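Local coordinates for protein putative dehydratase (Mesorhizobium loti, PDB 2POZ) that is of unknown function but belongs to the mandelate racemase/muconate lactonizing enzyme family and probably acts as a lyase, perhaps a dehydratase, at residues R121-A126 against S355-M360; R125-G130 against F328-H333; M302-H307 against A323-F328. One frame throughout, in Å; residues are numbered along the deposited sequence.

Contact 1 (R121-A126 against S355-M360); sequences RDRVRA and SGYFEM
Y357 turns its CG anti to its own carbonyl carbon (chi1 -79°), and the phenol swings across the strand pair to lie over R125. R125 sends CG out anti to its backbone N and runs extended from there to NE, so its aliphatic part follows the ring toward the hydroxyl. R125 CA sits over the ring face, 4.1 Å from the Y357 centroid, as a CH-pi contact, and R125 CB comes within 3.6 Å of Y357 CE1. The guanidinium carries on to a salt bridge with E201. Replacing Y357 by an alanine removes the ring and would probably open a gap over the R125 methylenes.

On the same face, E359 bends at chi2 and brings OE2 to 3.3 Å from R123 CB; the R123 guanidinium stays beyond contact, NE lying 4.8 Å from E359 OE2, so any attraction between the charges is probably modest. On the other face V124, F358 and M360 meet. Selenomethionine M360 folds back at chi2 and chi3 until its CE meets V124 CG2 at 3.6 Å, the two chains crossing nearly at a right angle, while V124 CG2 also reaches F358 CB.

Antiparallel backbone bonds hold the pair together: V124 and F358 exchange N-H and C=O at 3.0 Å both ways (V124 N to F358 O, F358 N to V124 O). M360 N extends the ladder to D122 O, and A126 N reaches G356 O at 2.8 Å, though its N-H is bent to 141°.

The pair belongs to a mixed sheet in which 123-128 lies between 357-359 and 331-333. Helix 312-324 covers this second face, L319 touching V124 and F358 and A323 touching M360, and the F358 ring reaches past 123-128 to H331 and H333 of strand 331-333.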
ATOM      1  N   ARG A 121     -37.570  14.363   7.947  1.00 22.00           N
ATOM      2  CA  ARG A 121     -37.647  15.656   8.628  1.00 21.20           C
ATOM      3  C   ARG A 121     -38.618  16.610   7.919  1.00 21.41           C
ATOM      4  O   ARG A 121     -38.794  16.541   6.698  1.00 20.47           O
ATOM      5  CB  ARG A 121     -36.240  16.277   8.708  1.00 18.71           C
ATOM      6  CG  ARG A 121     -35.515  16.326   7.369  1.00 17.71           C
ATOM      7  CD  ARG A 121     -34.054  16.733   7.516  1.00 17.56           C
ATOM      8  NE  ARG A 121     -33.219  15.679   8.099  1.00 16.79           N
ATOM      9  CZ  ARG A 121     -32.769  14.611   7.444  1.00 15.73           C
ATOM     10  NH1 ARG A 121     -33.064  14.427   6.161  1.00 13.17           N
ATOM     11  NH2 ARG A 121     -32.009  13.726   8.073  1.00 17.32           N
ATOM     12  N   ASP A 122     -39.255  17.492   8.684  1.00 20.45           N
ATOM     13  CA  ASP A 122     -40.207  18.446   8.110  1.00 22.28           C
ATOM     14  C   ASP A 122     -39.579  19.795   7.782  1.00 20.83           C
ATOM     15  O   ASP A 122     -40.223  20.652   7.189  1.00 21.23           O
ATOM     16  CB  ASP A 122     -41.383  18.672   9.065  1.00 24.98           C
ATOM     17  CG  ASP A 122     -42.158  17.400   9.346  1.00 28.18           C
ATOM     18  OD1 ASP A 122     -42.577  16.728   8.381  1.00 30.76           O
ATOM     19  OD2 ASP A 122     -42.347  17.078  10.536  1.00 32.29           O
ATOM     20  N   ARG A 123     -38.329  19.988   8.174  1.00 19.17           N
ATOM     21  CA  ARG A 123     -37.649  21.247   7.908  1.00 18.76           C
ATOM     22  C   ARG A 123     -36.149  21.045   8.040  1.00 17.52           C
ATOM     23  O   ARG A 123     -35.699  20.089   8.670  1.00 14.87           O
ATOM     24  CB  ARG A 123     -38.122  22.328   8.891  1.00 21.19           C
ATOM     25  CG  ARG A 123     -37.739  22.066  10.340  1.00 25.26           C
ATOM     26  CD  ARG A 123     -38.354  23.090  11.283  1.00 31.12           C
ATOM     27  NE  ARG A 123     -37.559  23.251  12.501  1.00 37.04           N
ATOM     28  CZ  ARG A 123     -37.437  22.334  13.459  1.00 38.07           C
ATOM     29  NH1 ARG A 123     -38.068  21.170  13.361  1.00 37.32           N
ATOM     30  NH2 ARG A 123     -36.657  22.574  14.507  1.00 38.49           N
ATOM     31  N   VAL A 124     -35.377  21.943   7.434  1.00 15.12           N
ATOM     32  CA  VAL A 124     -33.928  21.851   7.502  1.00 14.49           C
ATOM     33  C   VAL A 124     -33.310  23.193   7.825  1.00 14.95           C
ATOM     34  O   VAL A 124     -33.779  24.237   7.376  1.00 15.72           O
ATOM     35  CB  VAL A 124     -33.314  21.378   6.172  1.00 14.40           C
ATOM     36  CG1 VAL A 124     -33.687  19.933   5.902  1.00 14.10           C
ATOM     37  CG2 VAL A 124     -33.784  22.284   5.038  1.00 14.57           C
ATOM     38  N   ARG A 125     -32.252  23.151   8.617  1.00 15.12           N
ATOM     39  CA  ARG A 125     -31.522  24.343   8.987  1.00 17.08           C
ATOM     40  C   ARG A 125     -30.571  24.647   7.829  1.00 17.33           C
ATOM     41  O   ARG A 125     -30.114  23.737   7.132  1.00 15.34           O
ATOM     42  CB  ARG A 125     -30.725  24.080  10.259  1.00 18.58           C
ATOM     43  CG  ARG A 125     -29.931  25.266  10.741  1.00 23.67           C
ATOM     44  CD  ARG A 125     -29.187  24.913  12.008  1.00 26.24           C
ATOM     45  NE  ARG A 125     -28.197  25.929  12.325  1.00 32.61           N
ATOM     46  CZ  ARG A 125     -26.905  25.675  12.480  1.00 31.33           C
ATOM     47  NH1 ARG A 125     -26.455  24.434  12.346  1.00 30.75           N
ATOM     48  NH2 ARG A 125     -26.067  26.659  12.766  1.00 34.56           N
ATOM     49  N   ALA A 126     -30.267  25.920   7.621  1.00 14.65           N
ATOM     50  CA  ALA A 126     -29.378  26.293   6.534  1.00 14.74           C
ATOM     51  C   ALA A 126     -28.323  27.281   6.984  1.00 13.55           C
ATOM     52  O   ALA A 126     -28.489  27.947   7.995  1.00 14.78           O
ATOM     53  CB  ALA A 126     -30.188  26.903   5.387  1.00 13.94           C
ATOM     54  N   SER A 355     -36.069  32.334   9.682  1.00 18.61           N
ATOM     55  CA  SER A 355     -34.946  32.311  10.610  1.00 18.18           C
ATOM     56  C   SER A 355     -33.898  31.259  10.238  1.00 16.60           C
ATOM     57  O   SER A 355     -33.405  30.536  11.097  1.00 17.00           O
ATOM     58  CB  SER A 355     -35.450  32.060  12.035  1.00 19.67           C
ATOM     59  OG  SER A 355     -36.262  33.129  12.482  1.00 22.05           O
ATOM     60  N   GLY A 356     -33.564  31.181   8.954  1.00 18.04           N
ATOM     61  CA  GLY A 356     -32.554  30.235   8.499  1.00 17.55           C
ATOM     62  C   GLY A 356     -33.014  28.795   8.369  1.00 16.99           C
ATOM     63  O   GLY A 356     -32.194  27.875   8.326  1.00 18.00           O
ATOM     64  N   TYR A 357     -34.324  28.599   8.304  1.00 16.36           N
ATOM     65  CA  TYR A 357     -34.904  27.268   8.176  1.00 18.11           C
ATOM     66  C   TYR A 357     -35.859  27.202   6.994  1.00 17.96           C
ATOM     67  O   TYR A 357     -36.595  28.148   6.731  1.00 18.11           O
ATOM     68  CB  TYR A 357     -35.677  26.903   9.445  1.00 18.55           C
ATOM     69  CG  TYR A 357     -34.827  26.439  10.600  1.00 18.57           C
ATOM     70  CD1 TYR A 357     -34.602  25.080  10.814  1.00 19.23           C
ATOM     71  CD2 TYR A 357     -34.269  27.349  11.492  1.00 19.83           C
ATOM     72  CE1 TYR A 357     -33.849  24.636  11.890  1.00 19.28           C
ATOM     73  CE2 TYR A 357     -33.503  26.913  12.579  1.00 22.34           C
ATOM     74  CZ  TYR A 357     -33.303  25.552  12.767  1.00 21.55           C
ATOM     75  OH  TYR A 357     -32.553  25.099  13.826  1.00 23.72           O
ATOM     76  N   PHE A 358     -35.839  26.079   6.285  1.00 17.49           N
ATOM     77  CA  PHE A 358     -36.723  25.860   5.145  1.00 18.37           C
ATOM     78  C   PHE A 358     -37.683  24.728   5.476  1.00 19.99           C
ATOM     79  O   PHE A 358     -37.251  23.658   5.921  1.00 19.57           O
ATOM     80  CB  PHE A 358     -35.933  25.444   3.902  1.00 21.09           C
ATOM     81  CG  PHE A 358     -35.410  26.589   3.098  1.00 25.46           C
ATOM     82  CD1 PHE A 358     -36.285  27.477   2.471  1.00 27.59           C
ATOM     83  CD2 PHE A 358     -34.042  26.772   2.947  1.00 24.83           C
ATOM     84  CE1 PHE A 358     -35.794  28.535   1.695  1.00 30.42           C
ATOM     85  CE2 PHE A 358     -33.542  27.821   2.176  1.00 28.42           C
ATOM     86  CZ  PHE A 358     -34.418  28.704   1.547  1.00 28.39           C
ATOM     87  N   GLU A 359     -38.975  24.952   5.258  1.00 19.21           N
ATOM     88  CA  GLU A 359     -39.970  23.910   5.496  1.00 21.27           C
ATOM     89  C   GLU A 359     -40.005  23.028   4.249  1.00 20.23           C
ATOM     90  O   GLU A 359     -39.843  23.523   3.137  1.00 18.36           O
ATOM     91  CB  GLU A 359     -41.356  24.527   5.724  1.00 24.58           C
ATOM     92  CG  GLU A 359     -41.592  25.076   7.128  1.00 29.62           C
ATOM     93  CD  GLU A 359     -41.683  23.978   8.174  1.00 32.05           C
ATOM     94  OE1 GLU A 359     -42.523  23.069   8.013  1.00 34.21           O
ATOM     95  OE2 GLU A 359     -40.921  24.024   9.164  1.00 36.92           O
HETATM   96  N   MSE A 360     -40.209  21.727   4.423  1.00 21.40           N
HETATM   97  CA  MSE A 360     -40.263  20.824   3.272  1.00 23.46           C
HETATM   98  C   MSE A 360     -41.534  21.111   2.475  1.00 22.09           C
HETATM   99  O   MSE A 360     -42.612  21.245   3.048  1.00 19.31           O
HETATM  100  CB  MSE A 360     -40.275  19.359   3.733  1.00 28.92           C
HETATM  101  CG  MSE A 360     -39.122  18.975   4.651  1.00 37.95           C
HETATM  102 SE   MSE A 360     -37.384  19.309   3.866  1.00 51.52          SE
HETATM  103  CE  MSE A 360     -37.128  21.125   4.454  1.00 42.19           C
TER

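Contact 2 (R125-G130 against F328-H333); sequences RAYANG and FMIHEH
N129 and E332 form the polar centre of this contact: N129 ND2 donates to E332 OE2 at 2.8 Å with an N-H...O angle of 168°. The carboxylate oxygen lies in the amide plane of N129, and the two flat groups are only slightly inclined to each other. K157 makes a salt bridge to the same E332 OE2, and E332 OE1 accepts the backbone N of V308, so both oxygens of this buried carboxylate are held, which probably fixes its rotation. N129 OD1 turns back to the backbone N of G130 and also meets the Y132 hydroxyl.

The backbones run parallel and alternate as donor and acceptor: H331 N binds R125 O, Y127 N binds H331 O at 2.8 Å, H333 N binds Y127 O, and N129 N binds H333 O.

Next comes the Y127 ring. With CG between the backbone N and the carbonyl carbon (chi1 64°), it leans over the neighbouring strand: E332 CA stands over its face, 4.1 Å from the ring centroid and 13° off the normal, a CH-pi contact. The E332 side chain, extended beyond CG, passes on toward the phenol oxygen, which is hydrogen-bonded to K157 NZ. I330 CG2 comes at the ring edge, 3.7 Å from Y127 CD2, while I330 CD1 reaches over one face of the R125 guanidinium, whose NH2 pairs with E201, at 3.8 Å from R125 NH1. On the opposite side of the sheet, A126 CB touches the edge of the H331 imidazole in its plane, 3.7 Å from CD2, and H331 ND1 is bonded to E322.

Strand 331-333 thus lines up beside 123-128, which also bonds to A155 and K157 of strand 155-158; this is consistent with the closing of the modified TIM barrel of the enolase superfamily, where the last barrel strand comes alongside the first.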
ATOM      1  N   ARG A 125     -32.252  23.151   8.617  1.00 15.12           N
ATOM      2  CA  ARG A 125     -31.522  24.343   8.987  1.00 17.08           C
ATOM      3  C   ARG A 125     -30.571  24.647   7.829  1.00 17.33           C
ATOM      4  O   ARG A 125     -30.114  23.737   7.132  1.00 15.34           O
ATOM      5  CB  ARG A 125     -30.725  24.080  10.259  1.00 18.58           C
ATOM      6  CG  ARG A 125     -29.931  25.266  10.741  1.00 23.67           C
ATOM      7  CD  ARG A 125     -29.187  24.913  12.008  1.00 26.24           C
ATOM      8  NE  ARG A 125     -28.197  25.929  12.325  1.00 32.61           N
ATOM      9  CZ  ARG A 125     -26.905  25.675  12.480  1.00 31.33           C
ATOM     10  NH1 ARG A 125     -26.455  24.434  12.346  1.00 30.75           N
ATOM     11  NH2 ARG A 125     -26.067  26.659  12.766  1.00 34.56           N
ATOM     12  N   ALA A 126     -30.267  25.920   7.621  1.00 14.65           N
ATOM     13  CA  ALA A 126     -29.378  26.293   6.534  1.00 14.74           C
ATOM     14  C   ALA A 126     -28.323  27.281   6.984  1.00 13.55           C
ATOM     15  O   ALA A 126     -28.489  27.947   7.995  1.00 14.78           O
ATOM     16  CB  ALA A 126     -30.188  26.903   5.387  1.00 13.94           C
ATOM     17  N   TYR A 127     -27.227  27.352   6.238  1.00 11.89           N
ATOM     18  CA  TYR A 127     -26.190  28.323   6.530  1.00 11.24           C
ATOM     19  C   TYR A 127     -26.303  29.330   5.393  1.00 11.36           C
ATOM     20  O   TYR A 127     -26.843  29.013   4.334  1.00 11.17           O
ATOM     21  CB  TYR A 127     -24.797  27.672   6.580  1.00 10.44           C
ATOM     22  CG  TYR A 127     -24.281  27.063   5.296  1.00 13.26           C
ATOM     23  CD1 TYR A 127     -23.744  27.858   4.283  1.00 14.73           C
ATOM     24  CD2 TYR A 127     -24.280  25.677   5.113  1.00 14.59           C
ATOM     25  CE1 TYR A 127     -23.212  27.286   3.118  1.00 13.81           C
ATOM     26  CE2 TYR A 127     -23.754  25.094   3.956  1.00 13.57           C
ATOM     27  CZ  TYR A 127     -23.223  25.904   2.965  1.00 15.18           C
ATOM     28  OH  TYR A 127     -22.719  25.332   1.817  1.00 14.19           O
ATOM     29  N   ALA A 128     -25.824  30.546   5.610  1.00 11.08           N
ATOM     30  CA  ALA A 128     -25.902  31.564   4.575  1.00 12.29           C
ATOM     31  C   ALA A 128     -24.590  31.742   3.802  1.00 12.04           C
ATOM     32  O   ALA A 128     -23.501  31.690   4.372  1.00 11.28           O
ATOM     33  CB  ALA A 128     -26.336  32.906   5.198  1.00 10.67           C
ATOM     34  N   ASN A 129     -24.715  31.940   2.494  1.00 12.09           N
ATOM     35  CA  ASN A 129     -23.568  32.174   1.627  1.00 11.85           C
ATOM     36  C   ASN A 129     -23.951  33.395   0.787  1.00 13.65           C
ATOM     37  O   ASN A 129     -25.096  33.860   0.853  1.00 13.24           O
ATOM     38  CB  ASN A 129     -23.323  30.968   0.710  1.00 10.80           C
ATOM     39  CG  ASN A 129     -21.914  30.936   0.140  1.00 12.05           C
ATOM     40  OD1 ASN A 129     -21.188  31.929   0.182  1.00 12.40           O
ATOM     41  ND2 ASN A 129     -21.524  29.786  -0.410  1.00 12.28           N
ATOM     42  N   GLY A 130     -23.003  33.908   0.008  1.00 14.01           N
ATOM     43  CA  GLY A 130     -23.269  35.052  -0.853  1.00 14.33           C
ATOM     44  C   GLY A 130     -23.551  36.382  -0.170  1.00 14.50           C
ATOM     45  O   GLY A 130     -24.065  37.309  -0.802  1.00 15.73           O
ATOM     46  N   PHE A 328     -28.116  13.691   6.347  1.00 14.07           N
ATOM     47  CA  PHE A 328     -28.171  15.108   6.004  1.00 14.81           C
ATOM     48  C   PHE A 328     -27.529  15.936   7.107  1.00 14.51           C
ATOM     49  O   PHE A 328     -27.736  15.669   8.285  1.00 13.34           O
ATOM     50  CB  PHE A 328     -29.623  15.562   5.829  1.00 15.24           C
ATOM     51  CG  PHE A 328     -29.778  17.056   5.715  1.00 15.27           C
ATOM     52  CD1 PHE A 328     -29.439  17.721   4.534  1.00 15.79           C
ATOM     53  CD2 PHE A 328     -30.239  17.802   6.795  1.00 13.94           C
ATOM     54  CE1 PHE A 328     -29.553  19.104   4.439  1.00 13.49           C
ATOM     55  CE2 PHE A 328     -30.356  19.187   6.712  1.00 12.92           C
ATOM     56  CZ  PHE A 328     -30.013  19.842   5.532  1.00 14.73           C
HETATM   57  N   MSE A 329     -26.754  16.947   6.722  1.00 14.29           N
HETATM   58  CA  MSE A 329     -26.118  17.815   7.697  1.00 14.07           C
HETATM   59  C   MSE A 329     -26.767  19.204   7.776  1.00 14.93           C
HETATM   60  O   MSE A 329     -27.330  19.582   8.800  1.00 14.19           O
HETATM   61  CB  MSE A 329     -24.634  17.992   7.371  1.00 16.63           C
HETATM   62  CG  MSE A 329     -23.912  18.927   8.332  1.00 16.71           C
HETATM   63 SE   MSE A 329     -22.118  19.374   7.743  1.00 26.97          SE
HETATM   64  CE  MSE A 329     -21.754  20.846   8.969  1.00 19.86           C
ATOM     65  N   ILE A 330     -26.689  19.957   6.687  1.00 15.33           N
ATOM     66  CA  ILE A 330     -27.219  21.316   6.671  1.00 14.41           C
ATOM     67  C   ILE A 330     -27.473  21.760   5.221  1.00 13.32           C
ATOM     68  O   ILE A 330     -26.869  21.230   4.291  1.00 12.50           O
ATOM     69  CB  ILE A 330     -26.195  22.256   7.367  1.00 13.68           C
ATOM     70  CG1 ILE A 330     -26.797  23.633   7.639  1.00 15.64           C
ATOM     71  CG2 ILE A 330     -24.945  22.368   6.514  1.00 13.63           C
ATOM     72  CD1 ILE A 330     -25.907  24.495   8.536  1.00 13.53           C
ATOM     73  N   HIS A 331     -28.369  22.728   5.046  1.00 12.43           N
ATOM     74  CA  HIS A 331     -28.744  23.255   3.729  1.00 12.92           C
ATOM     75  C   HIS A 331     -27.977  24.562   3.432  1.00 14.06           C
ATOM     76  O   HIS A 331     -27.596  25.280   4.356  1.00 13.68           O
ATOM     77  CB  HIS A 331     -30.256  23.522   3.730  1.00 13.57           C
ATOM     78  CG  HIS A 331     -30.790  24.099   2.454  1.00 13.04           C
ATOM     79  ND1 HIS A 331     -31.262  23.318   1.420  1.00 13.08           N
ATOM     80  CD2 HIS A 331     -30.977  25.384   2.066  1.00 13.81           C
ATOM     81  CE1 HIS A 331     -31.720  24.096   0.455  1.00 15.75           C
ATOM     82  NE2 HIS A 331     -31.560  25.355   0.823  1.00 13.64           N
ATOM     83  N   GLU A 332     -27.762  24.866   2.151  1.00 12.09           N
ATOM     84  CA  GLU A 332     -27.060  26.093   1.748  1.00 12.13           C
ATOM     85  C   GLU A 332     -27.992  27.092   1.050  1.00 12.46           C
ATOM     86  O   GLU A 332     -28.725  26.729   0.134  1.00 11.33           O
ATOM     87  CB  GLU A 332     -25.896  25.763   0.804  1.00 14.52           C
ATOM     88  CG  GLU A 332     -25.190  27.006   0.243  1.00 13.65           C
ATOM     89  CD  GLU A 332     -24.029  26.668  -0.677  1.00 15.52           C
ATOM     90  OE1 GLU A 332     -24.170  25.717  -1.481  1.00 16.77           O
ATOM     91  OE2 GLU A 332     -22.987  27.360  -0.611  1.00 11.38           O
ATOM     92  N   HIS A 333     -27.945  28.356   1.468  1.00 12.26           N
ATOM     93  CA  HIS A 333     -28.796  29.382   0.867  1.00 12.04           C
ATOM     94  C   HIS A 333     -28.035  30.698   0.620  1.00 13.19           C
ATOM     95  O   HIS A 333     -27.133  31.051   1.384  1.00 12.70           O
ATOM     96  CB  HIS A 333     -30.004  29.628   1.778  1.00 13.13           C
ATOM     97  CG  HIS A 333     -31.047  30.520   1.179  1.00 16.03           C
ATOM     98  ND1 HIS A 333     -31.628  30.268  -0.045  1.00 16.24           N
ATOM     99  CD2 HIS A 333     -31.628  31.651   1.645  1.00 16.38           C
ATOM    100  CE1 HIS A 333     -32.523  31.204  -0.307  1.00 17.35           C
ATOM    101  NE2 HIS A 333     -32.542  32.056   0.702  1.00 17.68           N
TER

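Contact 3 (M302-H307 against A323-F328); sequences MRVAPH and ANITNF
The N327 carboxamide lies beside V304, with ND2 3.4 Å from V304 CG2, and sends that same nitrogen to M302 O at 3.2 Å. The acceptor is nearly in the amide plane, whereas the donor stands above the carbonyl plane of M302; the N-H...O angle is 168°. C294 O is a second acceptor for ND2, so both hydrogens of the amide are probably engaged. The F328 and P306 side chains cross at about a right angle, F328 CE1 being 4.0 Å from P306 CD.

N327 has CG between its backbone N and carbonyl carbon (chi1 58°), which folds the amide back over its own main chain toward M302. Its backbone O takes V304 N at 2.8 Å, nearly in line with the carbonyl though the N-H is bent to 138°. I325 CD1 adds an apolar touch at 4.2 Å from V304 CB.

The contact joins strand 303-304, the last in order of the parallel strands, to the turn that leaves helix 312-324. Helix 287-298 packs on V304, I325 and N327, strand 276-277 flanks 303-304 within the sheet, and R303 reaches D213 and E214 of a second subunit.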
HETATM    1  N   MSE A 302     -19.718   9.469   6.515  1.00 15.90           N
HETATM    2  CA  MSE A 302     -19.791  10.862   6.088  1.00 17.87           C
HETATM    3  C   MSE A 302     -21.195  11.448   6.117  1.00 17.02           C
HETATM    4  O   MSE A 302     -22.179  10.724   6.000  1.00 16.89           O
HETATM    5  CB  MSE A 302     -19.260  10.989   4.668  1.00 19.38           C
HETATM    6  CG  MSE A 302     -17.795  11.292   4.566  1.00 27.24           C
HETATM    7 SE   MSE A 302     -17.220  11.020   2.747  1.00 37.40          SE
HETATM    8  CE  MSE A 302     -15.502  10.170   3.117  1.00 32.56           C
ATOM      9  N   ARG A 303     -21.282  12.767   6.269  1.00 16.52           N
ATOM     10  CA  ARG A 303     -22.579  13.441   6.256  1.00 17.16           C
ATOM     11  C   ARG A 303     -22.659  14.307   5.000  1.00 16.17           C
ATOM     12  O   ARG A 303     -21.663  14.473   4.287  1.00 15.70           O
ATOM     13  CB  ARG A 303     -22.782  14.267   7.526  1.00 18.08           C
ATOM     14  CG  ARG A 303     -21.594  15.091   7.926  1.00 19.84           C
ATOM     15  CD  ARG A 303     -21.864  15.822   9.235  1.00 20.84           C
ATOM     16  NE  ARG A 303     -20.656  16.487   9.704  1.00 20.69           N
ATOM     17  CZ  ARG A 303     -20.640  17.495  10.570  1.00 22.01           C
ATOM     18  NH1 ARG A 303     -21.770  17.967  11.073  1.00 20.04           N
ATOM     19  NH2 ARG A 303     -19.486  18.035  10.923  1.00 22.71           N
ATOM     20  N   VAL A 304     -23.832  14.864   4.724  1.00 15.80           N
ATOM     21  CA  VAL A 304     -24.023  15.626   3.496  1.00 13.03           C
ATOM     22  C   VAL A 304     -24.560  17.052   3.635  1.00 12.50           C
ATOM     23  O   VAL A 304     -25.555  17.292   4.312  1.00 12.95           O
ATOM     24  CB  VAL A 304     -24.965  14.834   2.545  1.00 13.79           C
ATOM     25  CG1 VAL A 304     -25.028  15.490   1.181  1.00 12.77           C
ATOM     26  CG2 VAL A 304     -24.478  13.386   2.423  1.00 12.49           C
ATOM     27  N   ALA A 305     -23.877  17.987   2.982  1.00 10.53           N
ATOM     28  CA  ALA A 305     -24.277  19.394   2.952  1.00 10.26           C
ATOM     29  C   ALA A 305     -24.398  19.728   1.461  1.00  9.79           C
ATOM     30  O   ALA A 305     -23.469  20.273   0.858  1.00  7.77           O
ATOM     31  CB  ALA A 305     -23.218  20.254   3.599  1.00  7.40           C
ATOM     32  N   PRO A 306     -25.557  19.410   0.853  1.00 11.61           N
ATOM     33  CA  PRO A 306     -25.798  19.658  -0.570  1.00 11.42           C
ATOM     34  C   PRO A 306     -25.497  21.078  -1.002  1.00 12.54           C
ATOM     35  O   PRO A 306     -25.893  22.037  -0.347  1.00 10.68           O
ATOM     36  CB  PRO A 306     -27.274  19.316  -0.746  1.00 12.05           C
ATOM     37  CG  PRO A 306     -27.540  18.335   0.366  1.00 13.71           C
ATOM     38  CD  PRO A 306     -26.796  18.966   1.513  1.00 12.14           C
ATOM     39  N   HIS A 307     -24.774  21.208  -2.106  1.00 12.10           N
ATOM     40  CA  HIS A 307     -24.473  22.528  -2.617  1.00 14.09           C
ATOM     41  C   HIS A 307     -25.622  22.931  -3.528  1.00 15.13           C
ATOM     42  O   HIS A 307     -26.104  22.130  -4.339  1.00 15.19           O
ATOM     43  CB  HIS A 307     -23.169  22.526  -3.413  1.00 14.24           C
ATOM     44  CG  HIS A 307     -22.896  23.824  -4.102  1.00 17.41           C
ATOM     45  ND1 HIS A 307     -23.123  24.014  -5.448  1.00 18.58           N
ATOM     46  CD2 HIS A 307     -22.468  25.016  -3.621  1.00 15.96           C
ATOM     47  CE1 HIS A 307     -22.844  25.265  -5.766  1.00 15.87           C
ATOM     48  NE2 HIS A 307     -22.446  25.894  -4.676  1.00 17.41           N
ATOM     49  N   ALA A 323     -35.112  16.077   2.478  1.00 13.29           N
ATOM     50  CA  ALA A 323     -36.233  15.624   3.294  1.00 16.01           C
ATOM     51  C   ALA A 323     -36.113  14.115   3.504  1.00 16.17           C
ATOM     52  O   ALA A 323     -36.617  13.573   4.492  1.00 16.97           O
ATOM     53  CB  ALA A 323     -37.552  15.933   2.593  1.00 14.39           C
ATOM     54  N   ASN A 324     -35.395  13.459   2.594  1.00 16.34           N
ATOM     55  CA  ASN A 324     -35.272  12.003   2.599  1.00 17.25           C
ATOM     56  C   ASN A 324     -33.979  11.322   3.069  1.00 19.19           C
ATOM     57  O   ASN A 324     -34.040  10.251   3.677  1.00 20.85           O
ATOM     58  CB  ASN A 324     -35.649  11.517   1.189  1.00 16.77           C
ATOM     59  CG  ASN A 324     -35.498  10.018   1.008  1.00 16.20           C
ATOM     60  OD1 ASN A 324     -34.445   9.534   0.603  1.00 16.95           O
ATOM     61  ND2 ASN A 324     -36.556   9.278   1.302  1.00 11.79           N
ATOM     62  N   ILE A 325     -32.818  11.916   2.808  1.00 18.37           N
ATOM     63  CA  ILE A 325     -31.564  11.276   3.199  1.00 18.10           C
ATOM     64  C   ILE A 325     -31.341  11.177   4.704  1.00 19.47           C
ATOM     65  O   ILE A 325     -31.677  12.085   5.472  1.00 18.01           O
ATOM     66  CB  ILE A 325     -30.338  11.967   2.545  1.00 19.51           C
ATOM     67  CG1 ILE A 325     -30.341  13.461   2.863  1.00 20.97           C
ATOM     68  CG2 ILE A 325     -30.360  11.743   1.034  1.00 17.65           C
ATOM     69  CD1 ILE A 325     -29.104  14.183   2.367  1.00 21.29           C
ATOM     70  N   THR A 326     -30.761  10.058   5.118  1.00 17.16           N
ATOM     71  CA  THR A 326     -30.511   9.817   6.527  1.00 19.33           C
ATOM     72  C   THR A 326     -29.268  10.524   7.063  1.00 19.22           C
ATOM     73  O   THR A 326     -29.185  10.792   8.262  1.00 22.62           O
ATOM     74  CB  THR A 326     -30.396   8.301   6.801  1.00 19.76           C
ATOM     75  OG1 THR A 326     -29.488   7.724   5.862  1.00 20.89           O
ATOM     76  CG2 THR A 326     -31.743   7.621   6.637  1.00 21.15           C
ATOM     77  N   ASN A 327     -28.312  10.837   6.187  1.00 15.27           N
ATOM     78  CA  ASN A 327     -27.085  11.508   6.613  1.00 15.52           C
ATOM     79  C   ASN A 327     -27.004  12.982   6.195  1.00 15.48           C
ATOM     80  O   ASN A 327     -25.967  13.465   5.752  1.00 13.89           O
ATOM     81  CB  ASN A 327     -25.847  10.735   6.106  1.00 12.62           C
ATOM     82  CG  ASN A 327     -25.819  10.577   4.583  1.00 13.16           C
ATOM     83  OD1 ASN A 327     -26.854  10.606   3.915  1.00 13.54           O
ATOM     84  ND2 ASN A 327     -24.623  10.380   4.036  1.00  7.62           N
ATOM     85  N   PHE A 328     -28.116  13.691   6.347  1.00 14.07           N
ATOM     86  CA  PHE A 328     -28.171  15.108   6.004  1.00 14.81           C
ATOM     87  C   PHE A 328     -27.529  15.936   7.107  1.00 14.51           C
ATOM     88  O   PHE A 328     -27.736  15.669   8.285  1.00 13.34           O
ATOM     89  CB  PHE A 328     -29.623  15.562   5.829  1.00 15.24           C
ATOM     90  CG  PHE A 328     -29.778  17.056   5.715  1.00 15.27           C
ATOM     91  CD1 PHE A 328     -29.439  17.721   4.534  1.00 15.79           C
ATOM     92  CD2 PHE A 328     -30.239  17.802   6.795  1.00 13.94           C
ATOM     93  CE1 PHE A 328     -29.553  19.104   4.439  1.00 13.49           C
ATOM     94  CE2 PHE A 328     -30.356  19.187   6.712  1.00 12.92           C
ATOM     95  CZ  PHE A 328     -30.013  19.842   5.532  1.00 14.73           C
TER

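In the fold
Following the chain, strand 123-128 comes first and is used twice: residues 125-126 belong to both contact 1 and contact 2. Contact 2 closes a long loop when the chain returns at 328-333, and contact 1 closes a slightly longer one with 355-360, so the two flank the strand within one mixed sheet. Contact 3 closes a short loop of its own, through helix 312-324, and is nested inside both larger loops. F328 belongs to contacts 2 and 3, and M329 N lies 2.7 Å from V304 O. Together they tie the parallel strand 303-304, the helix that follows and the mixed sheet into one barrel-like body.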